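PDB 4A35: mitochondrial enolase superfamily member 1, which catalyses the magnesium-dependent dehydration of L-fuconate to 2-keto-3-deoxy-L-fuconate, a step in the breakdown of L-fucose. Local coordinates for residues Ile7-Val12 against Val41-Ala46; Lys51-Thr56 against Ser416-Glu421; Leu274-Pro279 against Leu298-Ala303. All coordinates share one frame; numbering follows the deposited sequence.

Interaction 1 of 3, residues Ile7-Val12 against Val41-Ala46; sequences ISRLSV and VIETDA
R9 and E43 both carry CG anti to the carbonyl carbon (chi1 -57° and -67°), but beyond it they differ: E43 runs on extended, while R9 bends at chi2 and chi3 and brings an edge of its guanidinium, through NH1, to the carboxylate. NH1 of R9 meets OE1 of E43 at 2.8 Å in a salt bridge, reaching the oxygen on its anti side and somewhat out of the carboxylate plane. The guanidinium and carboxylate planes are turned 71° against each other, and NH1 makes the bond, NE of R9 staying 4.0 Å from OE1 of E43. OG of S8 rests above one face of the same guanidinium, over its centre. The other carboxylate oxygen of E43 has a long, weak ion pair with K51.

Two groups of one residue meet the carbonyl of E43: N of S8 bonds its O at 2.9 Å, and OG of S8 adds a weak bond to that O at 3.4 Å. Farther along, N of E43 donates to O of R9 at 3.0 Å, and S11 and V41 close a reciprocal pair, with each N 2.9 Å from the other's O. On the face away from the salt bridge, CD1 of L10 lies 3.7 Å from CG2 of I42 as the two side chains cross at a slant. That apolar face is covered by helices: V70 of helix 63-73 touches L10, and V123 and L126 of helix 110-131 touch I42. At the end of strand 36-44, OG1 of T44 accepts from N of A46, two residues on, in an ST turn.

S8 and R9 together face the single residue E43, shifting the register by one between the I7-T44 and R9-E43 pairs: a classic beta bulge, here in the three-stranded antiparallel sheet of the N-terminal capping domain found throughout the enolase superfamily.

Interaction 2 of 3, residues Lys51-Thr56 against Ser416-Glu421; sequences KGCGIT and STEMKE
T417 leads the contact by donating its hydroxyl to the backbone of C53, with OG1 2.7 Å from O of C53. The donor stands above the carbonyl plane, 53° out of it, and CB of T417 also comes close, 3.1 Å from the same O. A chi1 of 44° sets OG1 between the backbone N and carbonyl carbon of T417, turned to strand 52-58. The N of C53 is held from helix 110-131, by the carboxylate of D125.

E418 follows with its hydrocarbon part: CG lies 3.7 Å from SG of C53, and the extended chain carries the carboxylate on to a salt bridge with K129. Here, as in other enolase superfamily members, a C-terminal part of the chain comes back to the N-terminal capping domain, and it lies against the edge strand of its three-stranded sheet.

M419 places SD 4.2 Å from CG2 of I55, a loose apolar touch, while its N bonds the hydroxyl of Y39 on the neighbouring strand. Its side chain is about 9 Å from that of Y35, a substrate-binding residue by similarity. Beyond M419 the chain enters helix 421-427.

Interaction 3 of 3, residues Leu274-Pro279 against Leu298-Ala303; sequences LWIEEP and LGIGIA. With MG (magnesium ion), chain B.
The indole of W275 presents one face to A303: CB of A303 stands 3.6 Å from the centroid of the five-membered ring and 10° off its normal, a CH-pi contact. W275, E277 and A303 share a face of the sheet; with CG between the backbone N and carbonyl carbon (chi1 72°) the indole turns its face to A303 and NE1 to E277. At 3.2 Å, NE1 of W275 donates to the anti lone pair of OE1 of E277, which lies 24° out of the indole plane. K221 and Q327 also bond this oxygen, so three donors fix the rotation of the carboxylate and leave OE2 directed at the magnesium ion, 2.2 Å away. D251, E306 and three waters complete six ligands; one of these waters donates to OE1 of E278, a second-shell residue whose OE2 is held by Q254.

This is the beta-alpha-beta unit of strand 275-277, helix 285-295 and strand 301-304 in the TIM-like barrel, whose strand ends carry the metal-binding acids. The two strands run parallel and exchange backbone bonds, among them N of I276 to O of G301 at 2.9 Å and N of A303 to O of I276 at 3.0 Å.

On the opposite face of the sheet, the side chains of I276 and I302 run alongside each other in one direction, with CG2 of I276 3.7 Å from CD1 of I302. Both pack on L295 of helix 285-295. At the start of the pairing, a water donates to O of L274 and O of G299, bridging the two segments at 2.7 Å from each.

How the interactions relate
From the N terminus, interaction 1 comes first, closing a loop of 28 residues between strands 7-16 and 36-44. Interaction 2 opens soon after on the next strand of the same sheet, and the two touch: N of I42 bonds O of G52. It closes only after 359 intervening residues, tying the capping domain to the loop before helix 421-427 near the C terminus. Interaction 3 opens and closes within that long excursion, joining two neighbouring barrel strands at the magnesium site. It lies across the chain's centre from both others, its centre about 34 Å from that of interaction 2. No two contacts cross.

Interaction 1 of 3, residues Ile7-Val12 against Val41-Ala46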
loop_
_atom_site.group_PDB
_atom_site.type_symbol
_atom_site.label_atom_id
_atom_site.label_comp_id
_atom_site.label_asym_id
_atom_site.label_seq_id
_atom_site.Cartn_x
_atom_site.Cartn_y
_atom_site.Cartn_z
ATOM N N ILE A 7 8.047 17.371 -23.192
ATOM C CA ILE A 7 8.506 16.006 -22.951
ATOM C C ILE A 7 8.015 15.164 -24.151
ATOM O O ILE A 7 6.836 15.174 -24.449
ATOM C CB ILE A 7 8.037 15.491 -21.569
ATOM C CG1 ILE A 7 8.883 16.225 -20.491
ATOM C CG2 ILE A 7 8.191 13.954 -21.490
ATOM C CD1 ILE A 7 8.255 16.394 -19.255
ATOM N N SER A 8 8.949 14.585 -24.911
ATOM C CA SER A 8 8.634 13.932 -26.174
ATOM C C SER A 8 8.745 12.429 -26.121
ATOM O O SER A 8 8.062 11.756 -26.896
ATOM C CB SER A 8 9.554 14.471 -27.271
ATOM O OG SER A 8 10.902 14.343 -26.853
ATOM N N ARG A 9 9.633 11.890 -25.262
ATOM C CA ARG A 9 9.877 10.447 -25.135
ATOM C C ARG A 9 10.052 10.025 -23.693
ATOM O O ARG A 9 10.546 10.788 -22.863
ATOM C CB ARG A 9 11.143 10.000 -25.914
ATOM C CG ARG A 9 11.182 10.312 -27.413
ATOM C CD ARG A 9 12.498 10.974 -27.793
ATOM N NE ARG A 9 12.315 12.073 -28.750
ATOM C CZ ARG A 9 13.096 13.149 -28.832
ATOM N NH1 ARG A 9 14.127 13.296 -28.008
ATOM N NH2 ARG A 9 12.843 14.093 -29.730
ATOM N N LEU A 10 9.661 8.788 -23.411
ATOM C CA LEU A 10 9.877 8.167 -22.108
ATOM C C LEU A 10 10.281 6.711 -22.370
ATOM O O LEU A 10 9.616 6.008 -23.144
ATOM C CB LEU A 10 8.624 8.239 -21.207
ATOM C CG LEU A 10 8.754 7.617 -19.776
ATOM C CD1 LEU A 10 7.874 8.346 -18.778
ATOM C CD2 LEU A 10 8.410 6.063 -19.756
ATOM N N SER A 11 11.298 6.259 -21.683
ATOM C CA SER A 11 11.690 4.858 -21.705
ATOM C C SER A 11 11.801 4.385 -20.255
ATOM O O SER A 11 12.119 5.171 -19.349
ATOM C CB SER A 11 12.993 4.643 -22.489
ATOM O OG SER A 11 14.126 5.075 -21.751
ATOM N N VAL A 12 11.517 3.110 -20.039
ATOM C CA VAL A 12 11.646 2.509 -18.721
ATOM C C VAL A 12 12.163 1.106 -18.929
ATOM O O VAL A 12 11.629 0.371 -19.770
ATOM C CB VAL A 12 10.351 2.572 -17.850
ATOM C CG1 VAL A 12 9.094 2.062 -18.616
ATOM C CG2 VAL A 12 10.549 1.846 -16.529
ATOM N N VAL A 41 14.004 7.133 -18.333
ATOM C CA VAL A 41 14.661 8.230 -19.037
ATOM C C VAL A 41 13.602 9.009 -19.831
ATOM O O VAL A 41 12.839 8.444 -20.625
ATOM C CB VAL A 41 15.862 7.798 -19.912
ATOM C CG1 VAL A 41 16.515 9.000 -20.627
ATOM C CG2 VAL A 41 16.889 7.027 -19.091
ATOM N N ILE A 42 13.557 10.318 -19.604
ATOM C CA ILE A 42 12.635 11.172 -20.366
ATOM C C ILE A 42 13.470 12.154 -21.168
ATOM O O ILE A 42 14.507 12.657 -20.685
ATOM C CB ILE A 42 11.543 11.896 -19.516
ATOM C CG1 ILE A 42 12.177 12.906 -18.524
ATOM C CG2 ILE A 42 10.601 10.869 -18.838
ATOM C CD1 ILE A 42 11.100 13.736 -17.598
ATOM N N GLU A 43 12.970 12.466 -22.367
ATOM C CA GLU A 43 13.624 13.401 -23.257
ATOM C C GLU A 43 12.655 14.526 -23.605
ATOM O O GLU A 43 11.427 14.356 -23.507
ATOM C CB GLU A 43 14.101 12.675 -24.541
ATOM C CG GLU A 43 15.216 11.668 -24.311
ATOM C CD GLU A 43 15.660 10.876 -25.525
ATOM O OE1 GLU A 43 15.644 11.437 -26.643
ATOM O OE2 GLU A 43 15.991 9.679 -25.363
ATOM N N THR A 44 13.204 15.667 -24.010
ATOM C CA THR A 44 12.384 16.793 -24.445
ATOM C C THR A 44 12.665 17.042 -25.915
ATOM O O THR A 44 13.636 16.506 -26.457
ATOM C CB THR A 44 12.664 18.070 -23.636
ATOM O OG1 THR A 44 13.924 18.599 -24.050
ATOM C CG2 THR A 44 12.586 17.869 -22.112
ATOM N N ASP A 45 11.922 17.955 -26.517
ATOM C CA ASP A 45 12.187 18.339 -27.897
ATOM C C ASP A 45 13.123 19.592 -27.941
ATOM O O ASP A 45 13.203 20.254 -28.975
ATOM C CB ASP A 45 10.854 18.621 -28.605
ATOM C CG ASP A 45 10.039 19.776 -28.037
ATOM O OD1 ASP A 45 10.462 20.368 -26.991
ATOM O OD2 ASP A 45 8.970 20.077 -28.608
ATOM N N ALA A 46 13.792 19.925 -26.804
ATOM C CA ALA A 46 14.642 21.117 -26.662
ATOM C C ALA A 46 15.939 21.046 -27.492
ATOM O O ALA A 46 16.541 22.097 -27.721
ATOM C CB ALA A 46 14.977 21.378 -25.190
#

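Interaction 2 of 3, residues Lys51-Thr56 against Ser416-Glu421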
loop_
_atom_site.group_PDB
_atom_site.type_symbol
_atom_site.label_atom_id
_atom_site.label_comp_id
_atom_site.label_asym_id
_atom_site.label_seq_id
_atom_site.Cartn_x
_atom_site.Cartn_y
_atom_site.Cartn_z
ATOM N N LYS A 51 18.639 15.092 -20.520
ATOM C CA LYS A 51 17.624 14.059 -20.265
ATOM C C LYS A 51 17.345 13.949 -18.799
ATOM O O LYS A 51 18.225 14.221 -17.975
ATOM C CB LYS A 51 18.078 12.705 -20.821
ATOM C CG LYS A 51 18.304 12.734 -22.328
ATOM C CD LYS A 51 18.822 11.412 -22.845
ATOM C CE LYS A 51 19.213 11.568 -24.294
ATOM N NZ LYS A 51 19.455 10.262 -24.942
ATOM N N GLY A 52 16.103 13.619 -18.481
ATOM C CA GLY A 52 15.694 13.364 -17.118
ATOM C C GLY A 52 15.783 11.875 -16.839
ATOM O O GLY A 52 15.180 11.063 -17.548
ATOM N N CYS A 53 16.581 11.502 -15.825
ATOM C CA CYS A 53 16.718 10.112 -15.417
ATOM C C CYS A 53 16.040 9.890 -14.062
ATOM O O CYS A 53 16.143 10.719 -13.162
ATOM C CB CYS A 53 18.185 9.710 -15.387
ATOM S SG CYS A 53 19.077 10.092 -16.924
ATOM N N GLY A 54 15.401 8.753 -13.910
ATOM C CA GLY A 54 14.703 8.466 -12.668
ATOM C C GLY A 54 14.818 7.004 -12.340
ATOM O O GLY A 54 14.969 6.159 -13.234
ATOM N N ILE A 55 14.749 6.713 -11.048
ATOM C CA ILE A 55 14.770 5.353 -10.532
ATOM C C ILE A 55 13.765 5.180 -9.400
ATOM O O ILE A 55 13.317 6.138 -8.749
ATOM C CB ILE A 55 16.203 4.954 -9.988
ATOM C CG1 ILE A 55 16.641 5.886 -8.800
ATOM C CG2 ILE A 55 17.276 4.811 -11.094
ATOM C CD1 ILE A 55 17.815 5.359 -7.903
ATOM N N THR A 56 13.436 3.914 -9.173
ATOM C CA THR A 56 12.790 3.394 -7.985
ATOM C C THR A 56 13.491 2.084 -7.699
ATOM O O THR A 56 13.853 1.382 -8.629
ATOM C CB THR A 56 11.273 3.341 -7.977
ATOM O OG1 THR A 56 10.902 3.142 -6.589
ATOM C CG2 THR A 56 10.703 2.201 -8.844
ATOM N N SER A 416 21.490 13.224 -9.537
ATOM C CA SER A 416 22.465 12.090 -9.427
ATOM C C SER A 416 21.781 10.731 -9.730
ATOM O O SER A 416 22.256 9.682 -9.262
ATOM C CB SER A 416 23.089 11.998 -8.030
ATOM O OG SER A 416 23.617 13.244 -7.624
ATOM N N THR A 417 20.666 10.765 -10.465
ATOM C CA THR A 417 19.884 9.555 -10.847
ATOM C C THR A 417 20.491 8.853 -12.086
ATOM O O THR A 417 20.160 7.701 -12.374
ATOM C CB THR A 417 18.439 9.977 -11.236
ATOM O OG1 THR A 417 18.591 11.139 -12.051
ATOM C CG2 THR A 417 17.556 10.331 -10.034
ATOM N N GLU A 418 21.260 9.601 -12.896
ATOM C CA GLU A 418 21.737 9.091 -14.165
ATOM C C GLU A 418 22.648 7.858 -14.032
ATOM O O GLU A 418 23.624 7.874 -13.282
ATOM C CB GLU A 418 22.461 10.180 -14.969
ATOM C CG GLU A 418 22.765 9.725 -16.389
ATOM C CD GLU A 418 23.078 10.892 -17.295
ATOM O OE1 GLU A 418 22.931 12.058 -16.855
ATOM O OE2 GLU A 418 23.568 10.630 -18.411
ATOM N N MET A 419 22.275 6.769 -14.768
ATOM C CA MET A 419 23.097 5.571 -14.731
ATOM C C MET A 419 23.951 5.504 -15.963
ATOM O O MET A 419 23.592 6.043 -17.012
ATOM C CB MET A 419 22.241 4.312 -14.578
ATOM C CG MET A 419 21.508 4.303 -13.228
ATOM S SD MET A 419 20.511 2.783 -12.960
ATOM C CE MET A 419 21.860 1.588 -12.496
ATOM N N LYS A 420 25.063 4.786 -15.859
ATOM C CA LYS A 420 25.941 4.524 -16.985
ATOM C C LYS A 420 25.201 3.582 -17.970
ATOM O O LYS A 420 24.734 2.506 -17.564
ATOM C CB LYS A 420 27.276 3.907 -16.503
ATOM C CG LYS A 420 28.159 4.885 -15.737
ATOM C CD LYS A 420 29.427 4.214 -15.302
ATOM C CE LYS A 420 30.241 5.143 -14.406
ATOM N NZ LYS A 420 31.383 4.408 -13.812
ATOM N N GLU A 421 25.042 4.013 -19.235
ATOM C CA GLU A 421 24.319 3.192 -20.212
ATOM C C GLU A 421 24.946 1.804 -20.385
ATOM O O GLU A 421 24.181 0.860 -20.511
ATOM C CB GLU A 421 24.096 3.917 -21.549
ATOM C CG GLU A 421 22.935 4.908 -21.426
ATOM C CD GLU A 421 21.549 4.291 -21.281
ATOM O OE1 GLU A 421 21.269 3.298 -21.986
ATOM O OE2 GLU A 421 20.738 4.799 -20.473
#

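Interaction 3 of 3, residues Leu274-Pro279 against Leu298-Ala303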
loop_
_atom_site.group_PDB
_atom_site.type_symbol
_atom_site.label_atom_id
_atom_site.label_comp_id
_atom_site.label_asym_id
_atom_site.label_seq_id
_atom_site.Cartn_x
_atom_site.Cartn_y
_atom_site.Cartn_z
ATOM N N LEU A 274 21.708 2.817 19.750
ATOM C CA LEU A 274 21.053 4.152 19.710
ATOM C C LEU A 274 19.549 4.020 19.356
ATOM O O LEU A 274 18.649 4.674 19.939
ATOM C CB LEU A 274 21.768 5.059 18.688
ATOM C CG LEU A 274 21.050 6.407 18.400
ATOM C CD1 LEU A 274 21.063 7.320 19.662
ATOM C CD2 LEU A 274 21.697 7.124 17.231
ATOM N N TRP A 275 19.265 3.157 18.376
ATOM C CA TRP A 275 17.916 2.921 17.969
ATOM C C TRP A 275 17.702 1.484 17.524
ATOM O O TRP A 275 18.673 0.748 17.182
ATOM C CB TRP A 275 17.470 3.881 16.832
ATOM C CG TRP A 275 18.032 3.671 15.446
ATOM C CD1 TRP A 275 17.841 2.590 14.626
ATOM C CD2 TRP A 275 18.622 4.695 14.626
ATOM N NE1 TRP A 275 18.398 2.835 13.376
ATOM C CE2 TRP A 275 18.864 4.123 13.342
ATOM C CE3 TRP A 275 18.994 6.045 14.862
ATOM C CZ2 TRP A 275 19.430 4.860 12.287
ATOM C CZ3 TRP A 275 19.577 6.763 13.826
ATOM C CH2 TRP A 275 19.763 6.183 12.546
ATOM N N ILE A 276 16.431 1.097 17.550
ATOM C CA ILE A 276 15.931 -0.143 16.933
ATOM C C ILE A 276 15.064 0.305 15.755
ATOM O O ILE A 276 14.074 1.055 15.934
ATOM C CB ILE A 276 15.200 -1.172 17.873
ATOM C CG1 ILE A 276 14.683 -2.354 16.967
ATOM C CG2 ILE A 276 13.985 -0.542 18.615
ATOM C CD1 ILE A 276 15.854 -3.299 16.326
ATOM N N GLU A 277 15.471 -0.121 14.561
ATOM C CA GLU A 277 14.804 0.275 13.335
ATOM C C GLU A 277 13.796 -0.823 12.891
ATOM O O GLU A 277 14.107 -2.023 12.935
ATOM C CB GLU A 277 15.875 0.539 12.272
ATOM C CG GLU A 277 15.338 0.877 10.879
ATOM C CD GLU A 277 16.493 1.248 9.951
ATOM O OE1 GLU A 277 17.521 1.727 10.483
ATOM O OE2 GLU A 277 16.331 1.187 8.705
ATOM N N GLU A 278 12.608 -0.379 12.384
ATOM C CA GLU A 278 11.526 -1.231 11.918
ATOM C C GLU A 278 11.286 -2.443 12.848
ATOM O O GLU A 278 11.363 -3.597 12.398
ATOM C CB GLU A 278 11.782 -1.696 10.479
ATOM C CG GLU A 278 11.691 -0.568 9.473
ATOM C CD GLU A 278 11.258 -1.143 8.145
ATOM O OE1 GLU A 278 12.074 -1.877 7.528
ATOM O OE2 GLU A 278 10.107 -0.878 7.729
ATOM N N PRO A 279 11.033 -2.229 14.161
ATOM C CA PRO A 279 10.783 -3.395 15.043
ATOM C C PRO A 279 9.555 -4.210 14.609
ATOM O O PRO A 279 9.489 -5.399 14.893
ATOM C CB PRO A 279 10.585 -2.757 16.423
ATOM C CG PRO A 279 10.051 -1.333 16.117
ATOM C CD PRO A 279 10.926 -0.956 14.914
ATOM N N LEU A 298 14.810 2.215 28.531
ATOM C CA LEU A 298 16.079 1.476 28.431
ATOM C C LEU A 298 17.117 2.328 27.674
ATOM O O LEU A 298 18.242 1.883 27.467
ATOM C CB LEU A 298 15.883 0.124 27.715
ATOM C CG LEU A 298 14.980 -0.909 28.361
ATOM C CD1 LEU A 298 14.860 -2.116 27.477
ATOM C CD2 LEU A 298 15.502 -1.306 29.765
ATOM N N GLY A 299 16.720 3.523 27.243
ATOM C CA GLY A 299 17.599 4.420 26.487
ATOM C C GLY A 299 17.676 4.130 24.993
ATOM O O GLY A 299 18.589 4.604 24.320
ATOM N N ILE A 300 16.736 3.327 24.470
ATOM C CA ILE A 300 16.683 2.934 23.069
ATOM C C ILE A 300 15.508 3.650 22.357
ATOM O O ILE A 300 14.350 3.466 22.744
ATOM C CB ILE A 300 16.568 1.399 22.908
ATOM C CG1 ILE A 300 17.686 0.670 23.733
ATOM C CG2 ILE A 300 16.647 1.012 21.400
ATOM C CD1 ILE A 300 17.393 -0.770 23.921
ATOM N N GLY A 301 15.837 4.369 21.285
ATOM C CA GLY A 301 14.826 5.080 20.500
ATOM C C GLY A 301 14.309 4.147 19.423
ATOM O O GLY A 301 14.970 3.151 19.066
ATOM N N ILE A 302 13.168 4.521 18.839
ATOM C CA ILE A 302 12.580 3.732 17.741
ATOM C C ILE A 302 12.778 4.528 16.474
ATOM O O ILE A 302 12.558 5.746 16.465
ATOM C CB ILE A 302 11.066 3.415 18.031
ATOM C CG1 ILE A 302 10.926 2.143 18.937
ATOM C CG2 ILE A 302 10.218 3.227 16.685
ATOM C CD1 ILE A 302 11.813 1.956 20.236
ATOM N N ALA A 303 13.223 3.847 15.413
ATOM C CA ALA A 303 13.398 4.416 14.070
ATOM C C ALA A 303 12.502 3.653 13.077
ATOM O O ALA A 303 12.439 2.422 13.127
ATOM C CB ALA A 303 14.870 4.300 13.609
HETATM MG MG MG B . 16.278 -0.575 7.438
HETATM O O HOH W 1 18.801 6.271 22.161
HETATM O O HOH W 2 14.728 -1.552 8.098
HETATM O O HOH W 3 16.488 -2.199 5.664
HETATM O O HOH W 4 17.861 -0.104 6.378
#